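Local coordinates for protein ferredoxin component of dioxygenase (Sphingobium yanoikuyae, PDB 2I7F) that carries a Rieske-type [2Fe-2S] cluster and probably passes electrons to the terminal oxygenase of a biphenyl 2,3-dioxygenase system, at residues V19-E24 with L29-V34; Y90-T93 with W98-I101. One frame throughout, in Å; residues are numbered along the deposited sequence.

Both contacts are local antiparallel pairings, met in series along the chain. From the N terminus, strand 4-9 comes first; contact 1 then closes the short loop between 19-24 and 29-34. The chain goes on through strand 37-42 and the three-stranded sheet beside the cluster before contact 2 closes the turn between 90-93 and 98-101. Neither loop encloses or crosses the other. Both hairpins belong to one six-stranded antiparallel sheet, separated by strand 37-42, and their centres are about 10 Å apart. The curved sheet brings their inner side chains together: L29 packs on Y90 and I101, and V31 on V99, making one hydrophobic core.

Contact 1: residues V19-E24 with L29-V34; sequences VAVYQE and LAVYNV
Four backbone hydrogen bonds join V19 and V21 to V31 and L29. V19 and V31 exchange two of them, N to O 2.8 Å in each direction, both in the plane of the accepting carbonyl. The second pair is less regular: V21 N meets L29 O at 3.0 Å from above the carbonyl plane, whereas L29 N approaches V21 O nearly head-on, with a C=O...N angle of 171°. Between these pairs A20 faces A30 as a non-hydrogen-bonded pair, and the CA of A30 adds a C-H...O contact to V19 O.

This is a two-stranded antiparallel hairpin, with 19-21 at the edge of the larger sheet of the Rieske domain. Its apolar contacts lie on the face carrying V19, V21, L29 and V31. There CG2 of V21 meets CG2 of V31 at 3.7 Å, a diagonal contact made because each valine sets this branch anti to its carbonyl carbon. Beta-branched valines suit extended backbone, and these two, with L29, turn hydrocarbon into the core, where L7 lies against V21 and L29. On the other face the small methyls of A20 and A30 both rest against T53, and having just one side-chain carbon each they let it lie close to the sheet.

Contact 2: residues Y90-T93 with W98-I101; sequences YPVT and WVCI
I101 lies obliquely against Y90 and touches it with two branches. Its CG2 meets Y90 CB at 3.6 Å, while CD1 makes an off-centre CH-pi contact, 4.2 Å from the centroid of the Y90 ring and displaced toward CD2. The side chain gets there because CG1 sits between the backbone N and the carbonyl carbon (chi1 62°), with the chain extended beyond it to CD1. A forked aliphatic residue suits this place, since one methyl fills the space at the tyrosine's CB and the other meets its ring. With an alanine here, which has neither CG2 nor CD1, the Y90 ring would probably be less firmly held and a gap opened beside it. Tyrosine offers an apolar ring to I101 and a hydroxyl that hydrogen-bonds to OD1 of D42.

V92 and V99 also meet at an angle, CG1 to CG1 at 3.7 Å, and V92 CG1 rests 3.5 Å from C100 O. Both are beta-branched, which suits extended strands, and both pack on V40. C100 O accepts T93 N at 3.0 Å, with the donor tilted from the carbonyl plane. In return, C100 N gives a 2.8 Å bond to T93 O, completing the T93-C100 hydrogen-bonded pair.

The hairpin lies within the larger antiparallel sheet: strand 37-42 flanks 89-95, with V40 against Y90 and V92, while strand 4-9 borders 98-102 and places L7 against I101.

Contact 1: residues V19-E24 with L29-V34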
loop_
_atom_site.group_PDB
_atom_site.type_symbol
_atom_site.label_atom_id
_atom_site.label_comp_id
_atom_site.label_asym_id
_atom_site.label_seq_id
_atom_site.Cartn_x
_atom_site.Cartn_y
_atom_site.Cartn_z
ATOM N N VAL A 19 2.102 3.069 5.968
ATOM C CA VAL A 19 2.346 4.491 5.955
ATOM C C VAL A 19 1.599 5.074 4.770
ATOM O O VAL A 19 1.760 4.599 3.641
ATOM C CB VAL A 19 3.871 4.750 5.826
ATOM C CG1 VAL A 19 4.176 6.234 5.611
ATOM C CG2 VAL A 19 4.544 4.253 7.088
ATOM N N ALA A 20 0.749 6.061 5.056
ATOM C CA ALA A 20 0.043 6.819 4.041
ATOM C C ALA A 20 0.938 7.882 3.476
ATOM O O ALA A 20 1.484 8.685 4.200
ATOM C CB ALA A 20 -1.229 7.491 4.650
ATOM N N VAL A 21 1.071 7.902 2.167
ATOM C CA VAL A 21 1.896 8.879 1.493
ATOM C C VAL A 21 1.031 9.565 0.487
ATOM O O VAL A 21 0.363 8.897 -0.249
ATOM C CB VAL A 21 3.041 8.205 0.783
ATOM C CG1 VAL A 21 3.741 9.204 -0.136
ATOM C CG2 VAL A 21 4.014 7.578 1.849
ATOM N N TYR A 22 1.022 10.893 0.468
ATOM C CA TYR A 22 0.234 11.643 -0.487
ATOM C C TYR A 22 1.177 12.433 -1.342
ATOM O O TYR A 22 1.605 13.499 -0.957
ATOM C CB TYR A 22 -0.709 12.621 0.213
ATOM C CG TYR A 22 -1.834 11.932 0.947
ATOM C CD1 TYR A 22 -1.626 11.321 2.188
ATOM C CD2 TYR A 22 -3.118 11.904 0.408
ATOM C CE1 TYR A 22 -2.701 10.660 2.856
ATOM C CE2 TYR A 22 -4.181 11.269 1.061
ATOM C CZ TYR A 22 -3.976 10.655 2.275
ATOM O OH TYR A 22 -5.070 10.077 2.882
ATOM N N GLN A 23 1.488 11.898 -2.513
ATOM C CA GLN A 23 2.481 12.483 -3.381
ATOM C C GLN A 23 1.664 13.202 -4.455
ATOM O O GLN A 23 0.630 12.698 -4.917
ATOM C CB GLN A 23 3.469 11.378 -3.886
ATOM C CG GLN A 23 4.878 11.854 -4.309
ATOM C CD GLN A 23 4.924 12.512 -5.710
ATOM O OE1 GLN A 23 5.745 13.404 -5.976
ATOM N NE2 GLN A 23 4.033 12.076 -6.608
ATOM N N GLU A 24 2.071 14.427 -4.783
ATOM C CA GLU A 24 1.248 15.298 -5.591
ATOM C C GLU A 24 0.921 14.760 -6.995
ATOM O O GLU A 24 -0.154 15.041 -7.527
ATOM C CB GLU A 24 1.795 16.734 -5.633
ATOM C CG GLU A 24 3.196 16.938 -6.206
ATOM C CD GLU A 24 3.657 18.390 -6.048
ATOM O OE1 GLU A 24 4.674 18.611 -5.340
ATOM O OE2 GLU A 24 3.008 19.309 -6.621
ATOM N N LEU A 29 -1.434 6.917 -1.770
ATOM C CA LEU A 29 -0.600 5.705 -1.800
ATOM C C LEU A 29 -0.408 5.148 -0.405
ATOM O O LEU A 29 -0.475 5.881 0.552
ATOM C CB LEU A 29 0.764 6.000 -2.396
ATOM C CG LEU A 29 0.830 6.499 -3.862
ATOM C CD1 LEU A 29 2.258 6.956 -4.134
ATOM C CD2 LEU A 29 0.377 5.446 -4.844
ATOM N N ALA A 30 -0.230 3.832 -0.322
ATOM C CA ALA A 30 -0.037 3.117 0.911
ATOM C C ALA A 30 1.288 2.422 0.765
ATOM O O ALA A 30 1.525 1.755 -0.207
ATOM C CB ALA A 30 -1.121 2.127 1.138
ATOM N N VAL A 31 2.141 2.562 1.771
ATOM C CA VAL A 31 3.434 1.886 1.804
ATOM C C VAL A 31 3.486 0.879 2.970
ATOM O O VAL A 31 3.145 1.207 4.109
ATOM C CB VAL A 31 4.576 2.915 1.931
ATOM C CG1 VAL A 31 5.949 2.232 1.785
ATOM C CG2 VAL A 31 4.400 4.006 0.905
ATOM N N TYR A 32 3.919 -0.352 2.658
ATOM C CA TYR A 32 3.946 -1.452 3.587
ATOM C C TYR A 32 5.314 -2.097 3.686
ATOM O O TYR A 32 6.072 -2.128 2.719
ATOM C CB TYR A 32 2.984 -2.553 3.184
ATOM C CG TYR A 32 1.641 -2.135 2.698
ATOM C CD1 TYR A 32 1.484 -1.656 1.402
ATOM C CD2 TYR A 32 0.501 -2.289 3.477
ATOM C CE1 TYR A 32 0.282 -1.330 0.912
ATOM C CE2 TYR A 32 -0.770 -1.939 2.953
ATOM C CZ TYR A 32 -0.862 -1.477 1.676
ATOM O OH TYR A 32 -2.087 -1.106 1.101
ATOM N N ASN A 33 5.567 -2.673 4.860
ATOM C CA ASN A 33 6.700 -3.523 5.114
ATOM C C ASN A 33 6.112 -4.883 5.514
ATOM O O ASN A 33 5.423 -4.983 6.536
ATOM C CB ASN A 33 7.557 -2.900 6.221
ATOM C CG ASN A 33 8.615 -3.849 6.826
ATOM O OD1 ASN A 33 8.705 -5.027 6.507
ATOM N ND2 ASN A 33 9.395 -3.307 7.745
ATOM N N VAL A 34 6.333 -5.885 4.663
ATOM C CA VAL A 34 5.967 -7.265 4.904
ATOM C C VAL A 34 7.265 -8.052 5.161
ATOM O O VAL A 34 8.078 -8.277 4.263
ATOM C CB VAL A 34 5.158 -7.865 3.687
ATOM C CG1 VAL A 34 4.927 -9.383 3.874
ATOM C CG2 VAL A 34 3.818 -7.113 3.487
#

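Contact 2: residues Y90-T93 with W98-I101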
loop_
_atom_site.group_PDB
_atom_site.type_symbol
_atom_site.label_atom_id
_atom_site.label_comp_id
_atom_site.label_asym_id
_atom_site.label_seq_id
_atom_site.Cartn_x
_atom_site.Cartn_y
_atom_site.Cartn_z
ATOM N N TYR A 90 2.472 -0.941 -7.331
ATOM C CA TYR A 90 3.550 -0.224 -7.989
ATOM C C TYR A 90 4.860 -0.957 -7.716
ATOM O O TYR A 90 5.085 -1.397 -6.590
ATOM C CB TYR A 90 3.644 1.250 -7.469
ATOM C CG TYR A 90 2.370 2.067 -7.703
ATOM C CD1 TYR A 90 1.327 2.036 -6.796
ATOM C CD2 TYR A 90 2.217 2.836 -8.824
ATOM C CE1 TYR A 90 0.184 2.756 -6.985
ATOM C CE2 TYR A 90 1.047 3.552 -9.036
ATOM C CZ TYR A 90 0.037 3.508 -8.115
ATOM O OH TYR A 90 -1.081 4.269 -8.361
ATOM N N PRO A 91 5.698 -1.123 -8.735
ATOM C CA PRO A 91 7.056 -1.610 -8.587
ATOM C C PRO A 91 7.888 -0.589 -7.828
ATOM O O PRO A 91 7.865 0.608 -8.181
ATOM C CB PRO A 91 7.544 -1.784 -10.049
ATOM C CG PRO A 91 6.341 -1.766 -10.865
ATOM C CD PRO A 91 5.409 -0.831 -10.158
ATOM N N VAL A 92 8.609 -1.085 -6.817
ATOM C CA VAL A 92 9.330 -0.308 -5.825
ATOM C C VAL A 92 10.863 -0.453 -6.070
ATOM O O VAL A 92 11.387 -1.537 -6.381
ATOM C CB VAL A 92 8.893 -0.698 -4.365
ATOM C CG1 VAL A 92 9.522 0.188 -3.321
ATOM C CG2 VAL A 92 7.362 -0.650 -4.233
ATOM N N THR A 93 11.537 0.686 -6.001
ATOM C CA THR A 93 12.983 0.776 -5.908
ATOM C C THR A 93 13.318 1.523 -4.596
ATOM O O THR A 93 12.598 2.406 -4.218
ATOM C CB THR A 93 13.525 1.519 -7.132
ATOM O OG1 THR A 93 12.995 0.903 -8.326
ATOM C CG2 THR A 93 15.072 1.487 -7.210
ATOM N N TRP A 98 15.342 5.983 0.475
ATOM C CA TRP A 98 13.935 6.291 0.159
ATOM C C TRP A 98 13.176 5.182 -0.574
ATOM O O TRP A 98 13.683 4.575 -1.507
ATOM C CB TRP A 98 13.825 7.606 -0.657
ATOM C CG TRP A 98 14.167 8.781 0.154
ATOM C CD1 TRP A 98 15.429 9.232 0.436
ATOM C CD2 TRP A 98 13.258 9.665 0.847
ATOM N NE1 TRP A 98 15.357 10.330 1.261
ATOM C CE2 TRP A 98 14.045 10.618 1.529
ATOM C CE3 TRP A 98 11.865 9.766 0.920
ATOM C CZ2 TRP A 98 13.479 11.663 2.283
ATOM C CZ3 TRP A 98 11.314 10.779 1.680
ATOM C CH2 TRP A 98 12.113 11.701 2.365
ATOM N N VAL A 99 11.939 4.961 -0.159
ATOM C CA VAL A 99 10.964 4.185 -0.922
ATOM C C VAL A 99 10.532 4.986 -2.144
ATOM O O VAL A 99 9.965 6.077 -2.007
ATOM C CB VAL A 99 9.694 3.811 -0.109
ATOM C CG1 VAL A 99 8.776 3.004 -0.970
ATOM C CG2 VAL A 99 10.067 2.986 1.128
ATOM N N CYS A 100 10.836 4.460 -3.343
ATOM C CA CYS A 100 10.443 5.102 -4.579
ATOM C C CYS A 100 9.623 4.207 -5.479
ATOM O O CYS A 100 9.731 2.982 -5.438
ATOM C CB CYS A 100 11.666 5.590 -5.383
ATOM S SG CYS A 100 12.824 6.645 -4.568
ATOM N N ILE A 101 8.838 4.870 -6.331
ATOM C CA ILE A 101 8.119 4.266 -7.449
ATOM C C ILE A 101 8.416 5.108 -8.708
ATOM O O ILE A 101 8.926 6.209 -8.618
ATOM C CB ILE A 101 6.590 4.125 -7.200
ATOM C CG1 ILE A 101 5.892 5.492 -7.003
ATOM C CG2 ILE A 101 6.342 3.139 -6.031
ATOM C CD1 ILE A 101 4.354 5.478 -7.240
#